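Local atomic coordinates of Glyoxalase/bleomycin resistance protein/dioxygenase (Vibrio splendidus, PDB entry 2RK9), a protein that belongs to the glyoxalase/bleomycin resistance/dioxygenase superfamily and probably works as a dimer, its exact substrate and reaction being unknown. Residues 8-13 / 49-54; 68-72 / 123-128; 83-87 / 131-135; 98-104 / 117-123. The protein carries 1 engineered substitution. All blocks are in the same frame, centred on the assembly; numbering follows the deposited sequence.

Contacts 1 and 4 join neighbouring strands of the sheet by ladders of backbone bonds. Contact 1, a parallel pair, is the most central. Contact 4 is an antiparallel, bulged hairpin at the edge of the sheet. Contact 3 sets the start of helix 84-94 on strand 129-135, the neighbour of strand 115-123 of contact 4. It relies on one glutamine amide, a water and apolar packing. Contact 2 is farthest from the centre. It joins two loops by a single direct hydrogen bond, has an exposed side at F69 and P70, and shares Q123 with contact 4. Contacts 1 and 3 meet in the E10-R131 salt bridge. All four touch the second subunit, contact 3 through F132.

Contact 1: 8-13 / 49-54; sequences VPELYC and DVMLEG
Residues 8-13 and 49-54 run as parallel neighbours, with E10 paired to M51, L11 to L52 and Y12 to E53, and with strand axes 4.5 Å apart at closest approach. Four backbone bonds form the ladder. M51 N donates to P9 O, L11 N to M51 O, E53 N to L11 O and C13 N to E53 O. The first two are nearly straight at 169°. The last bends to 144° as the strands end.

At the start of the pair, V8 CG1 presses on M51 CE at 3.5 Å, a tight carbon contact. M51 is a selenomethionine. Its chain bends at the selenium (chi3 -94°), which turns CE back onto V8. The two side chains cross at about a right angle.

This pairing places the first and last strands of a beta-alpha-beta-beta-beta run side by side, a hallmark of the glyoxalase/bleomycin resistance fold.

On the face of L11 and L52, L11 CD1 meets V50 CG2 and L52 CD2, both at 4.0 Å. L52 CD2 also touches C13 SG at 3.9 Å. Helix 16-26 packs on this face through I16, S19 and F23.

The face of E10, M51 and E53 is mixed. M51 packs on F40 and Y42 of strand 40-45, while the two carboxylates lie close together. E10 OE2 is 3.0 Å from E53 OE1, two acceptors with no bond between them. The other oxygen, E10 OE1, is held by a salt bridge from R131 and a hydrogen bond from N76. Beyond, Y12 CE1 approaches G54 O obliquely at 3.4 Å, and Y12 O accepts a bond from Y128 of the second subunit.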
loop_
_atom_site.group_PDB
_atom_site.type_symbol
_atom_site.label_atom_id
_atom_site.label_comp_id
_atom_site.label_asym_id
_atom_site.label_seq_id
_atom_site.Cartn_x
_atom_site.Cartn_y
_atom_site.Cartn_z
ATOM N N VAL B 8 -1.642 5.844 -1.230
ATOM C CA VAL B 8 -2.088 5.806 0.153
ATOM C C VAL B 8 -2.972 4.583 0.323
ATOM O O VAL B 8 -4.057 4.498 -0.239
ATOM C CB VAL B 8 -2.891 7.077 0.541
ATOM C CG1 VAL B 8 -3.286 7.013 2.017
ATOM C CG2 VAL B 8 -2.055 8.330 0.280
ATOM N N PRO B 9 -2.493 3.598 1.080
ATOM C CA PRO B 9 -3.280 2.386 1.295
ATOM C C PRO B 9 -4.480 2.664 2.183
ATOM O O PRO B 9 -4.390 3.430 3.139
ATOM C CB PRO B 9 -2.291 1.447 1.984
ATOM C CG PRO B 9 -0.951 1.946 1.526
ATOM C CD PRO B 9 -1.131 3.437 1.613
ATOM N N GLU B 10 -5.611 2.062 1.845
ATOM C CA GLU B 10 -6.799 2.195 2.668
ATOM C C GLU B 10 -7.027 0.786 3.183
ATOM O O GLU B 10 -7.143 -0.155 2.401
ATOM C CB GLU B 10 -7.998 2.671 1.856
ATOM C CG GLU B 10 -9.284 2.684 2.666
ATOM C CD GLU B 10 -10.408 3.421 1.970
ATOM O OE1 GLU B 10 -10.574 3.222 0.752
ATOM O OE2 GLU B 10 -11.124 4.191 2.653
ATOM N N LEU B 11 -7.080 0.645 4.502
ATOM C CA LEU B 11 -7.236 -0.664 5.125
ATOM C C LEU B 11 -8.570 -0.885 5.823
ATOM O O LEU B 11 -9.010 -0.051 6.609
ATOM C CB LEU B 11 -6.124 -0.861 6.157
ATOM C CG LEU B 11 -4.709 -0.457 5.743
ATOM C CD1 LEU B 11 -3.774 -0.620 6.937
ATOM C CD2 LEU B 11 -4.253 -1.305 4.561
ATOM N N TYR B 12 -9.206 -2.019 5.540
ATOM C CA TYR B 12 -10.457 -2.358 6.203
ATOM C C TYR B 12 -10.080 -2.844 7.602
ATOM O O TYR B 12 -9.089 -3.552 7.762
ATOM C CB TYR B 12 -11.195 -3.486 5.482
ATOM C CG TYR B 12 -12.405 -3.948 6.269
ATOM C CD1 TYR B 12 -13.537 -3.141 6.372
ATOM C CD2 TYR B 12 -12.379 -5.144 6.993
ATOM C CE1 TYR B 12 -14.611 -3.506 7.177
ATOM C CE2 TYR B 12 -13.447 -5.519 7.801
ATOM C CZ TYR B 12 -14.557 -4.693 7.887
ATOM O OH TYR B 12 -15.613 -5.054 8.686
ATOM N N CYS B 13 -10.870 -2.473 8.605
ATOM C CA CYS B 13 -10.590 -2.870 9.982
ATOM C C CYS B 13 -11.799 -3.530 10.638
ATOM O O CYS B 13 -12.919 -3.032 10.527
ATOM C CB CYS B 13 -10.179 -1.654 10.820
ATOM S SG CYS B 13 -8.713 -0.756 10.217
ATOM N N ASP B 49 1.190 8.713 4.660
ATOM C CA ASP B 49 -0.209 8.520 5.025
ATOM C C ASP B 49 -0.818 7.126 4.841
ATOM O O ASP B 49 -0.381 6.340 4.000
ATOM C CB ASP B 49 -1.080 9.526 4.260
ATOM C CG ASP B 49 -0.596 10.962 4.400
ATOM O OD1 ASP B 49 0.107 11.282 5.383
ATOM O OD2 ASP B 49 -0.948 11.783 3.526
ATOM N N VAL B 50 -1.845 6.851 5.642
ATOM C CA VAL B 50 -2.589 5.598 5.588
ATOM C C VAL B 50 -4.033 5.893 5.996
ATOM O O VAL B 50 -4.288 6.764 6.831
ATOM C CB VAL B 50 -2.016 4.525 6.565
ATOM C CG1 VAL B 50 -2.091 5.017 7.987
ATOM C CG2 VAL B 50 -2.813 3.216 6.454
HETATM N N MSE B 51 -4.970 5.175 5.386
HETATM C CA MSE B 51 -6.382 5.328 5.705
HETATM C C MSE B 51 -6.941 4.057 6.339
HETATM O O MSE B 51 -6.663 2.948 5.883
HETATM C CB MSE B 51 -7.194 5.636 4.450
HETATM C CG MSE B 51 -6.946 6.996 3.865
HETATM SE SE MSE B 51 -7.948 7.196 2.233
HETATM C CE MSE B 51 -6.567 6.639 0.992
ATOM N N LEU B 52 -7.724 4.232 7.398
ATOM C CA LEU B 52 -8.358 3.104 8.069
ATOM C C LEU B 52 -9.864 3.235 7.861
ATOM O O LEU B 52 -10.426 4.322 7.981
ATOM C CB LEU B 52 -8.048 3.106 9.569
ATOM C CG LEU B 52 -6.574 3.033 9.968
ATOM C CD1 LEU B 52 -6.471 2.993 11.494
ATOM C CD2 LEU B 52 -5.907 1.803 9.344
ATOM N N GLU B 53 -10.510 2.125 7.536
ATOM C CA GLU B 53 -11.949 2.137 7.323
ATOM C C GLU B 53 -12.595 0.934 7.995
ATOM O O GLU B 53 -12.259 -0.207 7.691
ATOM C CB GLU B 53 -12.258 2.124 5.827
ATOM C CG GLU B 53 -13.730 2.208 5.546
ATOM C CD GLU B 53 -14.086 3.395 4.673
ATOM O OE1 GLU B 53 -13.911 3.287 3.444
ATOM O OE2 GLU B 53 -14.525 4.432 5.216
ATOM N N GLY B 54 -13.520 1.202 8.915
ATOM C CA GLY B 54 -14.198 0.127 9.620
ATOM C C GLY B 54 -15.368 -0.437 8.830
ATOM O O GLY B 54 -16.078 -1.321 9.320
#

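Contact 2: 68-72 / 123-128; sequences EFPLG and QTPDGY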
loop_
_atom_site.group_PDB
_atom_site.type_symbol
_atom_site.label_atom_id
_atom_site.label_comp_id
_atom_site.label_asym_id
_atom_site.label_seq_id
_atom_site.Cartn_x
_atom_site.Cartn_y
_atom_site.Cartn_z
ATOM N N GLU B 68 -3.851 -17.441 -1.576
ATOM C CA GLU B 68 -4.885 -17.909 -2.491
ATOM C C GLU B 68 -5.622 -16.740 -3.135
ATOM O O GLU B 68 -5.930 -15.773 -2.436
ATOM C CB GLU B 68 -5.868 -18.826 -1.762
ATOM C CG GLU B 68 -5.230 -20.069 -1.164
ATOM C CD GLU B 68 -6.231 -20.948 -0.440
ATOM O OE1 GLU B 68 -7.426 -20.587 -0.412
ATOM O OE2 GLU B 68 -5.821 -21.996 0.100
ATOM N N PHE B 69 -5.851 -16.802 -4.429
ATOM C CA PHE B 69 -6.549 -15.723 -5.128
ATOM C C PHE B 69 -7.942 -15.557 -4.522
ATOM O O PHE B 69 -8.641 -16.538 -4.292
ATOM C CB PHE B 69 -6.682 -16.050 -6.617
ATOM C CG PHE B 69 -7.513 -15.054 -7.376
ATOM C CD1 PHE B 69 -6.923 -13.942 -7.970
ATOM C CD2 PHE B 69 -8.890 -15.215 -7.479
ATOM C CE1 PHE B 69 -7.694 -13.007 -8.659
ATOM C CE2 PHE B 69 -9.669 -14.283 -8.165
ATOM C CZ PHE B 69 -9.071 -13.180 -8.754
ATOM N N PRO B 70 -8.378 -14.312 -4.284
ATOM C CA PRO B 70 -7.659 -13.055 -4.527
ATOM C C PRO B 70 -6.829 -12.616 -3.323
ATOM O O PRO B 70 -7.249 -12.766 -2.186
ATOM C CB PRO B 70 -8.789 -12.083 -4.827
ATOM C CG PRO B 70 -9.849 -12.545 -3.868
ATOM C CD PRO B 70 -9.800 -14.053 -3.996
ATOM N N LEU B 71 -5.646 -12.076 -3.583
ATOM C CA LEU B 71 -4.783 -11.603 -2.509
ATOM C C LEU B 71 -5.132 -10.162 -2.162
ATOM O O LEU B 71 -5.871 -9.505 -2.897
ATOM C CB LEU B 71 -3.319 -11.677 -2.936
ATOM C CG LEU B 71 -2.783 -13.072 -3.232
ATOM C CD1 LEU B 71 -1.377 -12.959 -3.815
ATOM C CD2 LEU B 71 -2.786 -13.903 -1.945
ATOM N N GLY B 72 -4.604 -9.696 -1.030
ATOM C CA GLY B 72 -4.823 -8.328 -0.585
ATOM C C GLY B 72 -6.194 -7.964 -0.041
ATOM O O GLY B 72 -6.546 -6.784 -0.004
ATOM N N GLN B 123 -8.601 -4.386 -10.735
ATOM C CA GLN B 123 -8.091 -5.511 -9.979
ATOM C C GLN B 123 -7.012 -6.151 -10.828
ATOM O O GLN B 123 -7.232 -6.436 -12.005
ATOM C CB GLN B 123 -9.196 -6.530 -9.708
ATOM C CG GLN B 123 -8.678 -7.778 -9.014
ATOM C CD GLN B 123 -9.767 -8.776 -8.733
ATOM O OE1 GLN B 123 -10.464 -9.216 -9.643
ATOM N NE2 GLN B 123 -9.927 -9.139 -7.469
ATOM N N THR B 124 -5.846 -6.364 -10.232
ATOM C CA THR B 124 -4.737 -6.983 -10.940
ATOM C C THR B 124 -5.002 -8.489 -10.976
ATOM O O THR B 124 -5.873 -8.989 -10.263
ATOM C CB THR B 124 -3.408 -6.711 -10.228
ATOM O OG1 THR B 124 -3.333 -7.492 -9.029
ATOM C CG2 THR B 124 -3.301 -5.229 -9.871
ATOM N N PRO B 125 -4.251 -9.233 -11.804
ATOM C CA PRO B 125 -4.449 -10.686 -11.900
ATOM C C PRO B 125 -4.423 -11.430 -10.565
ATOM O O PRO B 125 -5.128 -12.426 -10.384
ATOM C CB PRO B 125 -3.314 -11.128 -12.826
ATOM C CG PRO B 125 -3.108 -9.906 -13.715
ATOM C CD PRO B 125 -3.173 -8.782 -12.703
ATOM N N ASP B 126 -3.615 -10.945 -9.628
ATOM C CA ASP B 126 -3.492 -11.589 -8.322
ATOM C C ASP B 126 -4.626 -11.257 -7.358
ATOM O O ASP B 126 -4.753 -11.894 -6.314
ATOM C CB ASP B 126 -2.158 -11.208 -7.691
ATOM C CG ASP B 126 -0.981 -11.573 -8.571
ATOM O OD1 ASP B 126 -0.670 -12.778 -8.701
ATOM O OD2 ASP B 126 -0.371 -10.653 -9.151
ATOM N N GLY B 127 -5.439 -10.263 -7.709
ATOM C CA GLY B 127 -6.557 -9.887 -6.860
ATOM C C GLY B 127 -6.467 -8.528 -6.185
ATOM O O GLY B 127 -7.448 -8.075 -5.604
ATOM N N TYR B 128 -5.307 -7.878 -6.255
ATOM C CA TYR B 128 -5.121 -6.565 -5.624
ATOM C C TYR B 128 -5.983 -5.471 -6.248
ATOM O O TYR B 128 -6.123 -5.389 -7.466
ATOM C CB TYR B 128 -3.653 -6.144 -5.698
ATOM C CG TYR B 128 -2.716 -7.114 -5.027
ATOM C CD1 TYR B 128 -2.735 -7.289 -3.640
ATOM C CD2 TYR B 128 -1.809 -7.864 -5.774
ATOM C CE1 TYR B 128 -1.878 -8.182 -3.024
ATOM C CE2 TYR B 128 -0.946 -8.761 -5.158
ATOM C CZ TYR B 128 -0.988 -8.913 -3.787
ATOM O OH TYR B 128 -0.145 -9.800 -3.173
HETATM O O HOH W 1 -7.881 -7.802 -2.811
#
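L71 and D126 carry the only direct hydrogen bond between the two loops. L71 N donates to D126 O over 2.9 Å, almost dead straight at 178° and in the carbonyl plane. The buried part of the contact is L71, G127 and Y128. L71 CB lies 3.7 Å from Y128 CZ, and L71 CD1 packs against the phenol oxygen.

F69 and P70 form the exposed side. P70 CB rests 3.7 Å from the CA of G127, which has no side chain. A cis peptide precedes P70, and P70 CB sits over the centre of one face of the F69 ring. CG of F69 points opposite its backbone N (chi1 174°). The ring, though exposed, touches the type I turn T124-G127 closely at CE1, 3.1 Å from P125 O. Q123 extends along the same side and donates from NE2 to G127 O over 3.3 Å. A water bridges L71 O (2.6 Å) and G127 O (2.8 Å), though other acceptors nearby may compete for its two hydrogens.

The turn links strand 115-123 to strand 129-135, while residues 68-72 lead into strand 75-80. The second subunit closes the buried side. The D126 carboxylate bonds to S19 OG in helix 16-26 and F14 N just before it, both of the second subunit. Y128 OH bonds to Y12 O at the end of that subunit's strand 7-12.

Contact 3: 83-87 / 131-135; sequences DIEPL and RFCQD
I84 and Q134 make the polar part of this contact. I84 N, in the first turn of helix 84-94, donates to Q134 OE1 over 2.9 Å at 162°. A water also donates a hydrogen bond to Q134 OE1, so this oxygen takes two donors. The same water donates to D83 OD1 and accepts from E85 N. Q134 reaches this point because its CG lies opposite the backbone N (chi1 -172°) and its chain runs on extended from the strand.

Two methyl groups meet oxygens. I84 CG2 lies 3.3 Å from Q134 OE1, and I84 CD1 ends 3.4 Å from F132 O.

The apolar contacts are I84 CB on Q134 CB at 3.8 Å and L87 on F132. L87 CD2 sits over one face of the F132 ring, a CH-pi contact 4.1 Å from the centroid and 19° off the ring normal. The ring also meets W79 edge-to-face, and L27 of the second subunit packs on F132.

Here a helix lies on the sheet, with its N-terminal end fixed to strand 129-135. A neutral amide oxygen meets the helix's first N-H, and the carboxylate of D83 joins through water. The helix N-terminus would probably polarise the Q134 carbonyl, favouring its role as acceptor.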
loop_
_atom_site.group_PDB
_atom_site.type_symbol
_atom_site.label_atom_id
_atom_site.label_comp_id
_atom_site.label_asym_id
_atom_site.label_seq_id
_atom_site.Cartn_x
_atom_site.Cartn_y
_atom_site.Cartn_z
ATOM N N ASP B 83 -2.227 11.663 -15.396
ATOM C CA ASP B 83 -3.217 11.787 -16.465
ATOM C C ASP B 83 -4.070 10.519 -16.494
ATOM O O ASP B 83 -3.755 9.573 -17.212
ATOM C CB ASP B 83 -2.491 11.942 -17.800
ATOM C CG ASP B 83 -3.072 13.032 -18.661
ATOM O OD1 ASP B 83 -4.313 13.187 -18.688
ATOM O OD2 ASP B 83 -2.276 13.727 -19.327
ATOM N N ILE B 84 -5.162 10.521 -15.735
ATOM C CA ILE B 84 -6.029 9.354 -15.627
ATOM C C ILE B 84 -6.801 8.954 -16.890
ATOM O O ILE B 84 -7.064 7.774 -17.106
ATOM C CB ILE B 84 -7.007 9.529 -14.440
ATOM C CG1 ILE B 84 -7.516 8.164 -13.974
ATOM C CG2 ILE B 84 -8.168 10.414 -14.838
ATOM C CD1 ILE B 84 -8.291 8.226 -12.659
ATOM N N GLU B 85 -7.148 9.922 -17.730
ATOM C CA GLU B 85 -7.886 9.624 -18.953
ATOM C C GLU B 85 -7.185 8.620 -19.872
ATOM O O GLU B 85 -7.772 7.598 -20.238
ATOM C CB GLU B 85 -8.182 10.914 -19.724
ATOM C CG GLU B 85 -9.299 11.749 -19.121
ATOM C CD GLU B 85 -10.597 10.984 -19.035
ATOM O OE1 GLU B 85 -10.845 10.139 -19.926
ATOM O OE2 GLU B 85 -11.385 11.228 -18.092
ATOM N N PRO B 86 -5.927 8.892 -20.265
ATOM C CA PRO B 86 -5.276 7.914 -21.144
ATOM C C PRO B 86 -5.053 6.560 -20.465
ATOM O O PRO B 86 -5.080 5.520 -21.114
ATOM C CB PRO B 86 -3.970 8.608 -21.541
ATOM C CG PRO B 86 -3.712 9.572 -20.418
ATOM C CD PRO B 86 -5.088 10.091 -20.091
ATOM N N LEU B 87 -4.832 6.580 -19.159
ATOM C CA LEU B 87 -4.644 5.333 -18.427
ATOM C C LEU B 87 -5.926 4.502 -18.509
ATOM O O LEU B 87 -5.893 3.331 -18.883
ATOM C CB LEU B 87 -4.313 5.621 -16.961
ATOM C CG LEU B 87 -4.292 4.438 -15.985
ATOM C CD1 LEU B 87 -3.333 3.361 -16.461
ATOM C CD2 LEU B 87 -3.874 4.953 -14.607
ATOM N N ARG B 131 -7.093 1.922 -6.734
ATOM C CA ARG B 131 -8.031 2.995 -7.029
ATOM C C ARG B 131 -7.171 4.145 -7.532
ATOM O O ARG B 131 -6.566 4.869 -6.740
ATOM C CB ARG B 131 -8.787 3.433 -5.774
ATOM C CG ARG B 131 -9.835 4.504 -6.043
ATOM C CD ARG B 131 -10.013 5.412 -4.841
ATOM N NE ARG B 131 -10.358 4.696 -3.609
ATOM C CZ ARG B 131 -11.599 4.392 -3.241
ATOM N NH1 ARG B 131 -12.623 4.733 -4.011
ATOM N NH2 ARG B 131 -11.820 3.770 -2.089
ATOM N N PHE B 132 -7.090 4.292 -8.849
ATOM C CA PHE B 132 -6.292 5.362 -9.437
ATOM C C PHE B 132 -7.067 6.665 -9.334
ATOM O O PHE B 132 -8.263 6.705 -9.624
ATOM C CB PHE B 132 -5.957 5.018 -10.890
ATOM C CG PHE B 132 -4.988 3.879 -11.023
ATOM C CD1 PHE B 132 -3.665 4.034 -10.623
ATOM C CD2 PHE B 132 -5.405 2.636 -11.495
ATOM C CE1 PHE B 132 -2.771 2.971 -10.689
ATOM C CE2 PHE B 132 -4.515 1.566 -11.564
ATOM C CZ PHE B 132 -3.198 1.735 -11.157
ATOM N N CYS B 133 -6.382 7.723 -8.910
ATOM C CA CYS B 133 -7.020 9.021 -8.724
ATOM C C CYS B 133 -6.224 10.165 -9.323
ATOM O O CYS B 133 -4.990 10.168 -9.285
ATOM C CB CYS B 133 -7.183 9.330 -7.233
ATOM S SG CYS B 133 -7.981 8.084 -6.223
ATOM N N GLN B 134 -6.941 11.149 -9.852
ATOM C CA GLN B 134 -6.311 12.341 -10.400
ATOM C C GLN B 134 -7.097 13.543 -9.887
ATOM O O GLN B 134 -8.303 13.630 -10.095
ATOM C CB GLN B 134 -6.355 12.358 -11.925
ATOM C CG GLN B 134 -5.525 13.497 -12.506
ATOM C CD GLN B 134 -5.955 13.881 -13.903
ATOM O OE1 GLN B 134 -6.115 13.029 -14.773
ATOM N NE2 GLN B 134 -6.142 15.179 -14.127
ATOM N N ASP B 135 -6.421 14.463 -9.214
ATOM C CA ASP B 135 -7.086 15.653 -8.709
ATOM C C ASP B 135 -7.279 16.658 -9.832
ATOM O O ASP B 135 -6.623 16.577 -10.872
ATOM C CB ASP B 135 -6.256 16.297 -7.601
ATOM C CG ASP B 135 -6.203 15.458 -6.355
ATOM O OD1 ASP B 135 -5.658 14.337 -6.415
ATOM O OD2 ASP B 135 -6.711 15.911 -5.312
HETATM O O HOH W 2 -6.648 12.723 -17.447
#

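Contact 4: 98-104 / 117-123; sequences SIYLALE and QKQFMVQ. Engineered in segment 117-123: M121 (natural residue Ile).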
loop_
_atom_site.group_PDB
_atom_site.type_symbol
_atom_site.label_atom_id
_atom_site.label_comp_id
_atom_site.label_asym_id
_atom_site.label_seq_id
_atom_site.Cartn_x
_atom_site.Cartn_y
_atom_site.Cartn_z
ATOM N N SER B 98 -11.036 -6.302 -16.094
ATOM C CA SER B 98 -10.290 -6.018 -14.870
ATOM C C SER B 98 -10.801 -4.764 -14.173
ATOM O O SER B 98 -10.393 -4.456 -13.055
ATOM C CB SER B 98 -8.799 -5.850 -15.174
ATOM O OG SER B 98 -8.182 -7.099 -15.445
ATOM N N ILE B 99 -11.693 -4.036 -14.834
ATOM C CA ILE B 99 -12.241 -2.826 -14.250
ATOM C C ILE B 99 -13.240 -3.179 -13.156
ATOM O O ILE B 99 -14.196 -3.914 -13.386
ATOM C CB ILE B 99 -12.900 -1.944 -15.328
ATOM C CG1 ILE B 99 -11.837 -1.529 -16.348
ATOM C CG2 ILE B 99 -13.517 -0.708 -14.687
ATOM C CD1 ILE B 99 -12.363 -0.722 -17.515
ATOM N N TYR B 100 -12.987 -2.645 -11.964
ATOM C CA TYR B 100 -13.792 -2.887 -10.774
ATOM C C TYR B 100 -14.785 -1.750 -10.555
ATOM O O TYR B 100 -15.904 -1.958 -10.088
ATOM C CB TYR B 100 -12.845 -3.011 -9.581
ATOM C CG TYR B 100 -13.495 -3.258 -8.248
ATOM C CD1 TYR B 100 -13.747 -4.551 -7.795
ATOM C CD2 TYR B 100 -13.807 -2.190 -7.406
ATOM C CE1 TYR B 100 -14.290 -4.774 -6.522
ATOM C CE2 TYR B 100 -14.346 -2.399 -6.143
ATOM C CZ TYR B 100 -14.584 -3.693 -5.704
ATOM O OH TYR B 100 -15.105 -3.884 -4.444
ATOM N N LEU B 101 -14.349 -0.538 -10.872
ATOM C CA LEU B 101 -15.193 0.646 -10.750
ATOM C C LEU B 101 -14.875 1.504 -11.971
ATOM O O LEU B 101 -13.711 1.810 -12.223
ATOM C CB LEU B 101 -14.864 1.426 -9.473
ATOM C CG LEU B 101 -15.725 2.674 -9.245
ATOM C CD1 LEU B 101 -17.090 2.279 -8.766
ATOM C CD2 LEU B 101 -15.074 3.564 -8.207
ATOM N N ALA B 102 -15.904 1.874 -12.732
ATOM C CA ALA B 102 -15.713 2.678 -13.936
ATOM C C ALA B 102 -15.305 4.110 -13.612
ATOM O O ALA B 102 -15.601 4.626 -12.528
ATOM C CB ALA B 102 -16.983 2.682 -14.770
ATOM N N LEU B 103 -14.625 4.743 -14.564
ATOM C CA LEU B 103 -14.158 6.117 -14.401
ATOM C C LEU B 103 -15.299 7.035 -13.998
ATOM O O LEU B 103 -16.388 7.000 -14.579
ATOM C CB LEU B 103 -13.537 6.627 -15.701
ATOM C CG LEU B 103 -12.813 7.970 -15.622
ATOM C CD1 LEU B 103 -11.589 7.836 -14.730
ATOM C CD2 LEU B 103 -12.406 8.397 -17.027
ATOM N N GLU B 104 -15.022 7.878 -13.013
ATOM C CA GLU B 104 -16.015 8.797 -12.496
ATOM C C GLU B 104 -15.343 10.040 -11.925
ATOM O O GLU B 104 -14.201 9.993 -11.480
ATOM C CB GLU B 104 -16.803 8.114 -11.378
ATOM C CG GLU B 104 -15.915 7.744 -10.193
ATOM C CD GLU B 104 -16.692 7.297 -8.970
ATOM O OE1 GLU B 104 -17.808 7.808 -8.752
ATOM O OE2 GLU B 104 -16.173 6.451 -8.208
ATOM N N GLN B 117 -12.184 14.986 -8.114
ATOM C CA GLN B 117 -11.141 13.989 -8.285
ATOM C C GLN B 117 -11.683 12.852 -9.142
ATOM O O GLN B 117 -12.705 12.244 -8.814
ATOM C CB GLN B 117 -10.690 13.453 -6.924
ATOM C CG GLN B 117 -9.643 12.358 -7.018
ATOM C CD GLN B 117 -9.208 11.852 -5.660
ATOM O OE1 GLN B 117 -8.372 12.463 -4.993
ATOM N NE2 GLN B 117 -9.780 10.730 -5.238
ATOM N N LYS B 118 -11.019 12.588 -10.260
ATOM C CA LYS B 118 -11.444 11.506 -11.133
ATOM C C LYS B 118 -10.783 10.236 -10.620
ATOM O O LYS B 118 -9.644 10.275 -10.162
ATOM C CB LYS B 118 -10.998 11.759 -12.571
ATOM C CG LYS B 118 -11.741 12.873 -13.283
ATOM C CD LYS B 118 -11.246 13.005 -14.714
ATOM C CE LYS B 118 -12.022 14.057 -15.464
ATOM N NZ LYS B 118 -11.605 14.125 -16.890
ATOM N N GLN B 119 -11.501 9.120 -10.680
ATOM C CA GLN B 119 -10.949 7.848 -10.234
ATOM C C GLN B 119 -11.662 6.665 -10.842
ATOM O O GLN B 119 -12.809 6.761 -11.276
ATOM C CB GLN B 119 -11.036 7.699 -8.709
ATOM C CG GLN B 119 -12.460 7.587 -8.157
ATOM C CD GLN B 119 -12.508 7.559 -6.623
ATOM O OE1 GLN B 119 -12.100 8.511 -5.953
ATOM N NE2 GLN B 119 -13.002 6.460 -6.068
ATOM N N PHE B 120 -10.952 5.545 -10.864
ATOM C CA PHE B 120 -11.503 4.287 -11.325
ATOM C C PHE B 120 -10.730 3.217 -10.574
ATOM O O PHE B 120 -9.650 3.480 -10.050
ATOM C CB PHE B 120 -11.395 4.128 -12.853
ATOM C CG PHE B 120 -10.038 3.737 -13.361
ATOM C CD1 PHE B 120 -9.696 2.396 -13.509
ATOM C CD2 PHE B 120 -9.131 4.707 -13.773
ATOM C CE1 PHE B 120 -8.469 2.024 -14.064
ATOM C CE2 PHE B 120 -7.904 4.350 -14.327
ATOM C CZ PHE B 120 -7.575 3.005 -14.475
HETATM N N MSE B 121 -11.305 2.029 -10.467
HETATM C CA MSE B 121 -10.622 0.959 -9.761
HETATM C C MSE B 121 -10.389 -0.230 -10.658
HETATM O O MSE B 121 -11.212 -0.551 -11.512
HETATM C CB MSE B 121 -11.428 0.507 -8.544
HETATM C CG MSE B 121 -11.450 1.506 -7.402
HETATM SE SE MSE B 121 -12.536 0.897 -5.943
HETATM C CE MSE B 121 -11.379 -0.506 -5.297
ATOM N N VAL B 122 -9.257 -0.887 -10.455
ATOM C CA VAL B 122 -8.924 -2.058 -11.246
ATOM C C VAL B 122 -8.370 -3.142 -10.347
ATOM O O VAL B 122 -7.768 -2.862 -9.319
ATOM C CB VAL B 122 -7.874 -1.729 -12.339
ATOM C CG1 VAL B 122 -6.544 -1.373 -11.708
ATOM C CG2 VAL B 122 -7.717 -2.906 -13.281
ATOM N N GLN B 123 -8.601 -4.386 -10.735
ATOM C CA GLN B 123 -8.091 -5.511 -9.979
ATOM C C GLN B 123 -7.012 -6.151 -10.828
ATOM O O GLN B 123 -7.232 -6.436 -12.005
ATOM C CB GLN B 123 -9.196 -6.530 -9.708
ATOM C CG GLN B 123 -8.678 -7.778 -9.014
ATOM C CD GLN B 123 -9.767 -8.776 -8.733
ATOM O OE1 GLN B 123 -10.464 -9.216 -9.643
ATOM N NE2 GLN B 123 -9.927 -9.139 -7.469
HETATM O O HOH W 3 -6.772 -8.670 -13.690
#
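L101 and M121 meet at the apolar centre, CB to CB at 3.7 Å. M121 is an engineered selenomethionine in place of the natural Ile. Y100 lies beside it, pointing the same way, with M121 CE 3.6 Å from Y100 CE2. The selenium is 4.7 Å from the centroid of the Y100 ring and oblique to it, a Met-aromatic contact. On the other face, L103 CD1 touches F120 CD2 at 4.1 Å.

The backbones are antiparallel but broken by bulges. Y100 N and L101 N both donate to M121 O, at 2.8 and 3.2 Å, from the same face of its carbonyl plane, a classic beta bulge. M121 N returns a bond to L101 O, which also lies at the edge of the F120 ring, near its plane.

Farther out, E104 and Q119 exchange two backbone bonds. Their side chains run side by side, with carboxylate and amide planes 84° apart and E104 OE2 3.8 Å from Q119 NE2. At the other end Q123 N bonds to S98 O, and a water joins S98 OG to Q123 O.

Strand 129-135 borders strand 115-123 on its other edge. Helix 84-94 covers the L103 and F120 face through Y88, and its E85 salt-bridges K118.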